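Side-chain contacts in basic helix-loop-helix, putative, expressed (Oryza sativa subsp. japonica, PDB 5LW0), which binds ADP-ribose through the macrodomain described here, one part of a probably aprataxin-like plant protein that also has HIT and zinc-finger domains: residues 152-155 with 156-160; 173-177 with 178-182. One frame throughout, in Å; residues are numbered along the deposited sequence. Where two conformers were deposited one is given.

Contact 1. Residues 152-155 with 156-160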
loop_
_atom_site.group_PDB
_atom_site.type_symbol
_atom_site.label_atom_id
_atom_site.label_comp_id
_atom_site.label_asym_id
_atom_site.label_seq_id
_atom_site.Cartn_x
_atom_site.Cartn_y
_atom_site.Cartn_z
ATOM N N LEU A 152 10.181 6.195 12.265
ATOM C CA LEU A 152 9.554 6.392 10.942
ATOM C C LEU A 152 9.290 7.856 10.681
ATOM O O LEU A 152 9.528 8.351 9.568
ATOM C CB LEU A 152 8.273 5.581 10.826
ATOM C CG LEU A 152 7.547 5.811 9.497
ATOM C CD1 LEU A 152 8.456 5.426 8.358
ATOM C CD2 LEU A 152 6.248 5.004 9.504
ATOM N N GLN A 153 8.888 8.606 11.713
ATOM C CA GLN A 153 8.668 10.062 11.523
ATOM C C GLN A 153 10.032 10.776 11.214
ATOM O O GLN A 153 10.120 11.581 10.284
ATOM C CB GLN A 153 7.904 10.682 12.706
ATOM C CG GLN A 153 7.545 12.122 12.438
ATOM C CD GLN A 153 6.497 12.685 13.391
ATOM O OE1 GLN A 153 6.385 12.257 14.543
ATOM N NE2 GLN A 153 5.692 13.604 12.885
ATOM N N ARG A 154 11.106 10.407 11.935
ATOM C CA ARG A 154 12.442 10.939 11.631
ATOM C C ARG A 154 12.894 10.636 10.202
ATOM O O ARG A 154 13.328 11.520 9.475
ATOM C CB ARG A 154 13.471 10.411 12.641
ATOM C CG ARG A 154 14.836 11.049 12.537
ATOM C CD ARG A 154 15.791 10.502 13.608
ATOM N NE ARG A 154 16.252 9.140 13.315
ATOM C CZ ARG A 154 15.829 8.032 13.943
ATOM N NH1 ARG A 154 16.323 6.860 13.590
ATOM N NH2 ARG A 154 14.903 8.084 14.921
ATOM N N ALA A 155 12.692 9.388 9.777
ATOM C CA ALA A 155 13.138 8.986 8.478
ATOM C C ALA A 155 12.306 9.614 7.381
ATOM O O ALA A 155 12.849 10.022 6.319
ATOM C CB ALA A 155 13.110 7.483 8.379
ATOM N N THR A 156 11.021 9.751 7.624
ATOM C CA THR A 156 10.115 10.285 6.596
ATOM C C THR A 156 10.442 11.766 6.341
ATOM O O THR A 156 10.519 12.209 5.172
ATOM C CB THR A 156 8.659 10.118 7.030
ATOM O OG1 THR A 156 8.336 8.729 7.160
ATOM C CG2 THR A 156 7.738 10.788 6.072
ATOM N N LYS A 157 10.695 12.520 7.424
ATOM C CA LYS A 157 11.049 13.947 7.304
ATOM C C LYS A 157 12.333 14.191 6.486
ATOM O O LYS A 157 12.468 15.215 5.854
ATOM C CB LYS A 157 11.231 14.572 8.704
ATOM C CG LYS A 157 9.941 14.806 9.433
ATOM C CD LYS A 157 10.198 15.718 10.633
ATOM C CE LYS A 157 9.599 15.160 11.886
ATOM N NZ LYS A 157 8.127 15.228 11.837
ATOM N N GLU A 158 13.240 13.228 6.486
ATOM C CA GLU A 158 14.417 13.260 5.615
ATOM C C GLU A 158 14.154 13.022 4.129
ATOM O O GLU A 158 14.971 13.417 3.289
ATOM C CB GLU A 158 15.461 12.290 6.146
ATOM C CG GLU A 158 15.929 12.671 7.547
ATOM C CD GLU A 158 16.631 11.547 8.302
ATOM O OE1 GLU A 158 16.709 10.406 7.793
ATOM O OE2 GLU A 158 17.092 11.814 9.440
ATOM N N CYS A 159 13.005 12.435 3.784
ATOM C CA CYS A 159 12.685 12.106 2.381
ATOM C C CYS A 159 11.763 13.130 1.737
ATOM O O CYS A 159 11.942 13.469 0.581
ATOM C CB CYS A 159 12.070 10.712 2.309
ATOM S SG CYS A 159 13.256 9.449 2.841
ATOM N N ALA A 160 10.711 13.545 2.441
ATOM C CA ALA A 160 9.731 14.432 1.849
ATOM C C ALA A 160 8.955 15.156 2.944
ATOM O O ALA A 160 8.827 14.643 4.069
ATOM C CB ALA A 160 8.766 13.650 0.956
HETATM O O HOH W 1 15.374 8.695 5.613
#
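Thr156 turns its hydroxyl back onto the carbonyl oxygen of Leu152, one helical turn earlier, and Leu152 O accepts two hydrogen bonds from Thr156. Thr156 OG1 donates to Leu152 O at 2.7 Å, while the amide Thr156 N reaches the same oxygen at 2.8 Å. The two donors arrive from opposite faces of the carbonyl plane, the hydroxyl lying 40° out of it. What brings OG1 there is a first torsion of -63°, which sets the hydroxyl beside its own backbone N and opposite the carbonyl carbon. Leu152 completes the clasp from the apolar side: its CD1 methyl rests 3.5 Å from Thr156 OG1.

One residue further along, Lys157 N bonds to Gln153 O at 3.1 Å in the regular helical pattern. The lysine chain, bent at its third and fourth torsions, folds back along this carbonyl, with CG 3.3 Å from Gln153 O and CE against Gln153 CG. On the outer side Glu158 runs alongside Arg154, pointing the same way, but the carboxylate and guanidinium do not meet; Arg154 pairs instead with Asp151 in a salt bridge. Glu158 OE1 is linked to Ala155 O by a water that donates to both, 2.9 Å from Ala155 O.

In the next shell, Tyr145 and Ile144 of helix 139-148 pack on Leu152, and Val171 of strand 167-172 touches Ala155 and Thr156. His190 NE2 is a second hydrogen-bond partner of Thr156 OG1, tying this amphipathic helix of the macrodomain to strand 187-192. Since the buried hydroxyl donates to Leu152 O, it is left to accept from the imidazole, which would favour a proton on His190 NE2.

Contact 2. Residues 173-177 with 178-182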
loop_
_atom_site.group_PDB
_atom_site.type_symbol
_atom_site.label_atom_id
_atom_site.label_comp_id
_atom_site.label_asym_id
_atom_site.label_seq_id
_atom_site.Cartn_x
_atom_site.Cartn_y
_atom_site.Cartn_z
ATOM N N LEU A 173 13.368 2.247 6.625
ATOM C CA LEU A 173 12.983 2.152 8.034
ATOM C C LEU A 173 14.224 1.739 8.856
ATOM O O LEU A 173 14.765 0.678 8.613
ATOM C CB LEU A 173 11.892 1.083 8.218
ATOM C CG LEU A 173 11.379 0.921 9.636
ATOM C CD1 LEU A 173 10.716 2.169 10.172
ATOM C CD2 LEU A 173 10.442 -0.255 9.780
ATOM N N PRO A 174 14.675 2.610 9.788
ATOM C CA PRO A 174 15.852 2.264 10.584
ATOM C C PRO A 174 15.735 0.933 11.267
ATOM O O PRO A 174 14.652 0.549 11.717
ATOM C CB PRO A 174 15.904 3.394 11.605
ATOM C CG PRO A 174 15.292 4.542 10.896
ATOM C CD PRO A 174 14.157 3.916 10.131
ATOM N N SER A 175 16.852 0.210 11.351
ATOM C CA SER A 175 16.862 -1.112 11.928
ATOM C C SER A 175 16.477 -1.106 13.414
ATOM O O SER A 175 16.037 -2.109 13.966
ATOM C CB SER A 175 18.230 -1.721 11.740
ATOM O OG SER A 175 18.158 -3.105 11.860
ATOM N N THR A 176 16.573 0.045 14.038
ATOM C CA THR A 176 16.185 0.183 15.440
ATOM C C THR A 176 14.677 0.162 15.645
ATOM O O THR A 176 14.184 0.069 16.774
ATOM C CB THR A 176 16.730 1.526 16.007
ATOM O OG1 THR A 176 16.398 2.590 15.118
ATOM C CG2 THR A 176 18.229 1.483 16.155
ATOM N N SER A 177 13.899 0.250 14.552
ATOM C CA SER A 177 12.462 0.270 14.694
ATOM C C SER A 177 11.957 -1.091 15.135
ATOM O O SER A 177 12.320 -2.092 14.541
ATOM C CB SER A 177 11.795 0.636 13.363
ATOM O OG SER A 177 10.396 0.527 13.500
ATOM N N PRO A 178 11.039 -1.129 16.137
ATOM C CA PRO A 178 10.424 -2.393 16.518
ATOM C C PRO A 178 9.774 -3.132 15.328
ATOM O O PRO A 178 9.806 -4.362 15.266
ATOM C CB PRO A 178 9.356 -1.967 17.542
ATOM C CG PRO A 178 9.941 -0.742 18.176
ATOM C CD PRO A 178 10.677 -0.035 17.068
ATOM N N LEU A 179 9.209 -2.372 14.379
ATOM C CA LEU A 179 8.623 -2.982 13.186
ATOM C C LEU A 179 9.675 -3.713 12.324
ATOM O O LEU A 179 9.380 -4.757 11.761
ATOM C CB LEU A 179 7.883 -1.924 12.357
ATOM C CG LEU A 179 7.151 -2.447 11.107
ATOM C CD1 LEU A 179 6.092 -3.492 11.447
ATOM C CD2 LEU A 179 6.474 -1.254 10.467
ATOM N N HIS A 180 10.899 -3.165 12.249
ATOM C CA HIS A 180 11.985 -3.805 11.541
ATOM C C HIS A 180 12.398 -5.103 12.346
ATOM O O HIS A 180 12.535 -6.181 11.800
ATOM C CB HIS A 180 13.160 -2.768 11.401
ATOM C CG HIS A 180 14.197 -3.106 10.360
ATOM N ND1 HIS A 180 14.705 -2.166 9.472
ATOM C CD2 HIS A 180 14.858 -4.256 10.100
ATOM C CE1 HIS A 180 15.639 -2.731 8.725
ATOM N NE2 HIS A 180 15.747 -3.997 9.085
ATOM N N GLN A 181 12.612 -4.931 13.643
ATOM C CA GLN A 181 13.056 -6.033 14.495
ATOM C C GLN A 181 12.082 -7.196 14.520
ATOM O O GLN A 181 12.497 -8.336 14.435
ATOM C CB GLN A 181 13.317 -5.524 15.906
ATOM C CG GLN A 181 14.520 -4.595 15.978
ATOM C CD GLN A 181 14.573 -3.772 17.256
ATOM O OE1 GLN A 181 15.529 -3.016 17.483
ATOM N NE2 GLN A 181 13.536 -3.874 18.076
ATOM N N ARG A 182 10.795 -6.911 14.605
ATOM C CA ARG A 182 9.772 -7.961 14.786
ATOM C C ARG A 182 9.272 -8.517 13.492
ATOM O O ARG A 182 8.896 -9.685 13.414
ATOM C CB ARG A 182 8.571 -7.442 15.565
ATOM C CG ARG A 182 8.858 -7.056 16.987
ATOM C CD ARG A 182 7.569 -6.664 17.715
ATOM N NE ARG A 182 7.785 -5.531 18.612
ATOM C CZ ARG A 182 8.507 -5.576 19.736
ATOM N NH1 ARG A 182 9.099 -6.708 20.124
ATOM N NH2 ARG A 182 8.638 -4.479 20.478
#
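Ser177 ends a type I turn that opens at Pro174 and at once becomes the N-cap of helix 178-183, its carbonyl receiving Gln181 N at 3.0 Å in a nearly straight bond and His180 N in a weak one. Across this bend His180, modelled in two conformers, reaches back to the start of the loop. In the conformer given, ND1 donates to Leu173 O at 3.0 Å, and that oxygen sits within 4° of the ring plane, although the nitrogen stands well above the plane of the carbonyl. With CG opposite the backbone N (chi1 -163°), the imidazole of this conformer is carried over the turn, where Ser175 CA lies over one face, 3.7 Å from the ring centroid, in a CH-pi contact offset toward the rim.

This is a serine N-cap, in which the hydroxyl of Ser177, placed opposite its own backbone N by a first torsion of 175°, accepts from Leu179 N at 3.3 Å, supplying a partner to an amide of the first turn that has no preceding helical carbonyl. Pro178 fits the first position of the helix because it has no amide hydrogen to satisfy. In the macrodomain this loop and helix join edge strand 167-172 to the antiparallel strand 187-192, and the cap is itself held by Ala148 O, at the end of helix 139-148, which bonds to Ser177 OG.

Beneath the cap, the CD2 methyl of Leu173 meets Leu179 CB at 4.0 Å, the two leucine side chains crossing at about a right angle, with Ala148 and Val185 closing round both. On the outer side Gln181 lays its extended chain along the turn, CG 3.5 Å from Ser175 O.

In the fold
Contact 1 closes before contact 2 opens along the chain; a loop and strand 167-172 lie between them, the strand running into the loop that caps helix 178-183. Their centres are 14 Å apart, on the same side of the chain's centre and within one macrodomain. They meet directly where Pro174 packs on Arg154 and Ala155, and where Leu173 touches Leu152. Asp151 joins them too, pairing with Arg154 through one carboxylate oxygen and with Thr176 OG1 through the other. Together they join helix 150-159, the edge strand of the mixed sheet and helix 178-183; the side chain of Leu152 lies about 12 Å from the bound ADP-ribose and that of Leu179 about 10 Å.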